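Local coordinates for protein (auracyanin) (Chloroflexus aurantiacus, PDB 1QHQ) that carries electrons as a blue copper protein and is probably a soluble electron acceptor for the membrane-bound alternative complex III, at residues Leu119-Cys122 with His127-Ala130. Numbering follows the deposited sequence.
With CU (copper (II) ion), chain B.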
loop_
_atom_site.group_PDB
_atom_site.type_symbol
_atom_site.label_atom_id
_atom_site.label_comp_id
_atom_site.label_asym_id
_atom_site.label_seq_id
_atom_site.Cartn_x
_atom_site.Cartn_y
_atom_site.Cartn_z
ATOM N N LEU A 119 4.249 8.610 -0.795
ATOM C CA LEU A 119 4.407 7.451 -1.703
ATOM C C LEU A 119 3.562 6.284 -1.198
ATOM O O LEU A 119 3.439 6.064 0.004
ATOM C CB LEU A 119 5.866 6.980 -1.694
ATOM C CG LEU A 119 6.855 7.811 -2.492
ATOM C CD1 LEU A 119 8.252 7.168 -2.356
ATOM C CD2 LEU A 119 6.476 7.919 -3.944
ATOM N N TYR A 120 3.085 5.502 -2.166
ATOM C CA TYR A 120 2.585 4.162 -1.871
ATOM C C TYR A 120 3.542 3.181 -2.639
ATOM O O TYR A 120 4.029 3.566 -3.700
ATOM C CB TYR A 120 1.173 3.905 -2.228
ATOM C CG TYR A 120 0.717 4.244 -3.615
ATOM C CD1 TYR A 120 0.216 5.554 -3.888
ATOM C CD2 TYR A 120 0.725 3.322 -4.662
ATOM C CE1 TYR A 120 -0.255 5.840 -5.135
ATOM C CE2 TYR A 120 0.264 3.645 -5.912
ATOM C CZ TYR A 120 -0.233 4.919 -6.156
ATOM O OH TYR A 120 -0.676 5.257 -7.405
ATOM N N ILE A 121 3.824 2.076 -2.010
ATOM C CA ILE A 121 4.763 1.107 -2.607
ATOM C C ILE A 121 4.203 -0.285 -2.397
ATOM O O ILE A 121 3.259 -0.534 -1.643
ATOM C CB ILE A 121 6.157 1.140 -1.892
ATOM C CG1 ILE A 121 6.057 0.745 -0.454
ATOM C CG2 ILE A 121 6.768 2.544 -2.058
ATOM C CD1 ILE A 121 7.381 0.783 0.336
ATOM N N CYS A 122 4.867 -1.255 -3.029
ATOM C CA CYS A 122 4.642 -2.660 -2.721
ATOM C C CYS A 122 5.888 -3.123 -1.929
ATOM O O CYS A 122 6.990 -2.715 -2.319
ATOM C CB CYS A 122 4.473 -3.466 -3.976
ATOM S SG CYS A 122 4.453 -5.265 -3.679
ATOM N N HIS A 127 10.251 -5.509 -5.212
ATOM C CA HIS A 127 9.330 -4.759 -6.034
ATOM C C HIS A 127 9.487 -3.250 -5.914
ATOM O O HIS A 127 9.441 -2.567 -6.932
ATOM C CB HIS A 127 7.886 -5.192 -5.633
ATOM C CG HIS A 127 7.610 -6.589 -6.113
ATOM N ND1 HIS A 127 6.295 -7.075 -6.202
ATOM C CD2 HIS A 127 8.386 -7.590 -6.556
ATOM C CE1 HIS A 127 6.324 -8.316 -6.704
ATOM N NE2 HIS A 127 7.551 -8.621 -6.921
ATOM N N TYR A 128 9.727 -2.775 -4.695
ATOM C CA TYR A 128 9.933 -1.322 -4.497
ATOM C C TYR A 128 11.175 -0.836 -5.228
ATOM O O TYR A 128 11.084 0.042 -6.092
ATOM C CB TYR A 128 10.002 -1.024 -3.000
ATOM C CG TYR A 128 10.438 0.410 -2.714
ATOM C CD1 TYR A 128 9.778 1.473 -3.293
ATOM C CD2 TYR A 128 11.603 0.644 -1.996
ATOM C CE1 TYR A 128 10.238 2.771 -3.143
ATOM C CE2 TYR A 128 12.080 1.945 -1.835
ATOM C CZ TYR A 128 11.366 2.987 -2.365
ATOM O OH TYR A 128 11.856 4.281 -2.247
ATOM N N LEU A 129 12.253 -1.641 -5.147
ATOM C CA LEU A 129 13.468 -1.274 -5.921
ATOM C C LEU A 129 13.264 -1.423 -7.397
ATOM O O LEU A 129 13.835 -0.635 -8.199
ATOM C CB LEU A 129 14.654 -2.131 -5.474
ATOM C CG LEU A 129 15.131 -1.946 -4.037
ATOM C CD1 LEU A 129 16.284 -2.912 -3.747
ATOM C CD2 LEU A 129 15.554 -0.515 -3.778
ATOM N N ALA A 130 12.370 -2.303 -7.854
ATOM C CA ALA A 130 12.065 -2.436 -9.245
ATOM C C ALA A 130 11.173 -1.351 -9.796
ATOM O O ALA A 130 10.856 -1.351 -10.989
ATOM C CB ALA A 130 11.553 -3.818 -9.599
HETATM CU CU CU B . 4.560 -6.153 -5.683
#
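Cys122 and His127 hold the same copper ion in the type I blue copper site of the cupredoxin domain of auracyanin. Cys122 comes just after strand 116-121, and His127 lies in the loop that leads on to strand 133-139. Cys122 SG binds the copper at 2.2 Å and His127 ND1 binds it at 2.0 Å. His57 and Met132 complete the site. SG stands anti to the backbone N of Cys122 (chi1 171°), which carries the thiolate to the metal. Cys122 SG and His127 ND1 are 3.6 Å apart, brought together by the shared ion.

Next to the metal site, Ile121 and Tyr128 form a close apolar contact. The CG2 branch of Ile121 meets CD1 and CE1 of the tyrosine ring obliquely. The carbonyl of Cys122 also touches this tyrosine, with Cys122 O 3.5 Å from Tyr128 CB. The phenol OH turns to helix 66-77, where it hydrogen-bonds to Asp66 OD1, so the ring is anchored at its far end. The other end of 127-130 is loose. Leu129 and Ala130 are exposed and take no part in the contact, as the loop turns off toward solvent. In the tight part the closest touch is Ile121 CG2 on Tyr128 CD1, 3.4 Å apart, with Tyr128 CE1 next at 3.6 Å from the same methyl.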